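Local coordinates for protein nucleoporin nup120 (PDB 4GQ2) that serves as a structural constituent of the nuclear pore complex, which carries traffic between nucleus and cytoplasm, at residues P165-N170 / G192-I197. Numbering follows the deposited sequence.
Sequences PISFLN and GLTKII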
loop_
_atom_site.group_PDB
_atom_site.type_symbol
_atom_site.label_atom_id
_atom_site.label_comp_id
_atom_site.label_asym_id
_atom_site.label_seq_id
_atom_site.Cartn_x
_atom_site.Cartn_y
_atom_site.Cartn_z
ATOM N N PRO A 165 -14.492 -45.622 -15.475
ATOM C CA PRO A 165 -15.514 -46.024 -16.440
ATOM C C PRO A 165 -14.921 -46.915 -17.519
ATOM O O PRO A 165 -13.801 -46.679 -17.973
ATOM C CB PRO A 165 -15.987 -44.693 -17.044
ATOM C CG PRO A 165 -15.464 -43.632 -16.130
ATOM C CD PRO A 165 -14.185 -44.187 -15.589
ATOM N N ILE A 166 -15.677 -47.936 -17.910
ATOM C CA ILE A 166 -15.196 -48.949 -18.846
ATOM C C ILE A 166 -14.909 -48.355 -20.224
ATOM O O ILE A 166 -13.884 -48.667 -20.831
ATOM C CB ILE A 166 -16.154 -50.163 -18.893
ATOM C CG1 ILE A 166 -16.020 -50.965 -17.590
ATOM C CG2 ILE A 166 -15.867 -51.052 -20.099
ATOM C CD1 ILE A 166 -17.224 -51.812 -17.245
ATOM N N SER A 167 -15.780 -47.458 -20.684
ATOM C CA SER A 167 -15.592 -46.780 -21.970
ATOM C C SER A 167 -14.275 -45.993 -22.087
ATOM O O SER A 167 -13.812 -45.715 -23.197
ATOM C CB SER A 167 -16.788 -45.880 -22.284
ATOM O OG SER A 167 -16.950 -44.874 -21.301
ATOM N N PHE A 168 -13.668 -45.657 -20.950
ATOM C CA PHE A 168 -12.402 -44.912 -20.929
ATOM C C PHE A 168 -11.200 -45.798 -21.256
ATOM O O PHE A 168 -10.104 -45.299 -21.509
ATOM C CB PHE A 168 -12.188 -44.236 -19.563
ATOM C CG PHE A 168 -13.111 -43.068 -19.294
ATOM C CD1 PHE A 168 -14.303 -42.896 -20.006
ATOM C CD2 PHE A 168 -12.802 -42.152 -18.298
ATOM C CE1 PHE A 168 -15.146 -41.827 -19.739
ATOM C CE2 PHE A 168 -13.643 -41.077 -18.029
ATOM C CZ PHE A 168 -14.817 -40.915 -18.747
ATOM N N LEU A 169 -11.399 -47.112 -21.240
ATOM C CA LEU A 169 -10.294 -48.040 -21.484
ATOM C C LEU A 169 -9.795 -47.986 -22.927
ATOM O O LEU A 169 -8.588 -48.017 -23.172
ATOM C CB LEU A 169 -10.668 -49.470 -21.079
ATOM C CG LEU A 169 -10.737 -49.755 -19.568
ATOM C CD1 LEU A 169 -11.404 -51.094 -19.289
ATOM C CD2 LEU A 169 -9.363 -49.690 -18.907
ATOM N N ASN A 170 -10.727 -47.855 -23.867
ATOM C CA ASN A 170 -10.419 -47.926 -25.292
ATOM C C ASN A 170 -10.554 -46.592 -26.001
ATOM O O ASN A 170 -9.984 -46.389 -27.079
ATOM C CB ASN A 170 -11.355 -48.924 -25.972
ATOM C CG ASN A 170 -11.104 -50.351 -25.541
ATOM O OD1 ASN A 170 -11.608 -50.795 -24.512
ATOM N ND2 ASN A 170 -10.305 -51.079 -26.322
ATOM N N GLY A 192 -17.953 -40.650 -30.609
ATOM C CA GLY A 192 -18.749 -41.324 -29.588
ATOM C C GLY A 192 -19.089 -40.480 -28.370
ATOM O O GLY A 192 -18.498 -39.423 -28.139
ATOM N N LEU A 193 -20.042 -40.968 -27.582
ATOM C CA LEU A 193 -20.586 -40.226 -26.449
ATOM C C LEU A 193 -21.195 -41.170 -25.414
ATOM O O LEU A 193 -22.054 -41.990 -25.738
ATOM C CB LEU A 193 -21.640 -39.220 -26.934
ATOM C CG LEU A 193 -22.329 -38.302 -25.919
ATOM C CD1 LEU A 193 -21.452 -37.108 -25.564
ATOM C CD2 LEU A 193 -23.669 -37.835 -26.461
ATOM N N THR A 194 -20.753 -41.033 -24.169
ATOM C CA THR A 194 -21.256 -41.852 -23.070
ATOM C C THR A 194 -21.997 -41.014 -22.029
ATOM O O THR A 194 -21.710 -39.827 -21.850
ATOM C CB THR A 194 -20.120 -42.650 -22.385
ATOM O OG1 THR A 194 -20.670 -43.497 -21.371
ATOM C CG2 THR A 194 -19.096 -41.722 -21.740
ATOM N N LYS A 195 -22.960 -41.633 -21.355
ATOM C CA LYS A 195 -23.556 -41.030 -20.172
ATOM C C LYS A 195 -23.175 -41.874 -18.966
ATOM O O LYS A 195 -23.616 -43.017 -18.829
ATOM C CB LYS A 195 -25.080 -40.905 -20.297
ATOM C CG LYS A 195 -25.718 -40.132 -19.149
ATOM C CD LYS A 195 -27.235 -40.257 -19.127
ATOM C CE LYS A 195 -27.899 -39.240 -20.041
ATOM N NZ LYS A 195 -29.377 -39.419 -20.072
ATOM N N ILE A 196 -22.328 -41.312 -18.110
ATOM C CA ILE A 196 -21.945 -41.963 -16.868
ATOM C C ILE A 196 -22.946 -41.588 -15.776
ATOM O O ILE A 196 -23.123 -40.407 -15.482
ATOM C CB ILE A 196 -20.503 -41.587 -16.461
ATOM C CG1 ILE A 196 -19.525 -41.983 -17.577
ATOM C CG2 ILE A 196 -20.125 -42.244 -15.136
ATOM C CD1 ILE A 196 -18.164 -41.328 -17.487
ATOM N N ILE A 197 -23.608 -42.597 -15.200
ATOM C CA ILE A 197 -24.587 -42.384 -14.130
ATOM C C ILE A 197 -24.089 -43.018 -12.839
ATOM O O ILE A 197 -23.821 -44.220 -12.787
ATOM C CB ILE A 197 -25.993 -42.946 -14.470
ATOM C CG1 ILE A 197 -26.531 -42.362 -15.780
ATOM C CG2 ILE A 197 -26.984 -42.666 -13.342
ATOM C CD1 ILE A 197 -26.370 -43.285 -16.967
#
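The loop linking two four-stranded sheets of the beta-propeller domain packs here on the second of them, through P165, S167 and F168 against T194 and I196. The loop leads from strand 160-163, which ends one sheet, to strand 173-178, which begins the next. Strand 193-199 is the third of the four strands in that second sheet.

The I196 methyl CD1 is the main apolar contact point. I196 CD1 lies 3.6 Å from F168 CZ and 3.8 Å from P165 CG. CG1 of I196 is anti to its carbonyl carbon (chi1 -58°), and the chain runs on extended (chi2 163°), which puts CD1 against the proline and the phenylalanine ring. The proline also packs within the loop. Its CG sits 3.6 Å above the plane of the F168 ring, over the centre. The turn that brings the two together has a backbone bond from F168 N to P165 O, 3.2 Å long.

In a propeller, successive antiparallel sheets form the blades, and this loop passes from one blade to the next. It lies against one side of the second blade. T194 CG2 reaches the edge of the F168 ring, near its plane, 4.4 Å from CE1. T194 CG2 is also 3.8 Å from S167 OG. The hydroxyls of S167 and T194 both hydrogen-bond to OE2 of E207, on adjacent strand 204-210. One carboxylate oxygen thus bridges loop and sheet. F188, on strand 183-188, touches S167, F168 and T194.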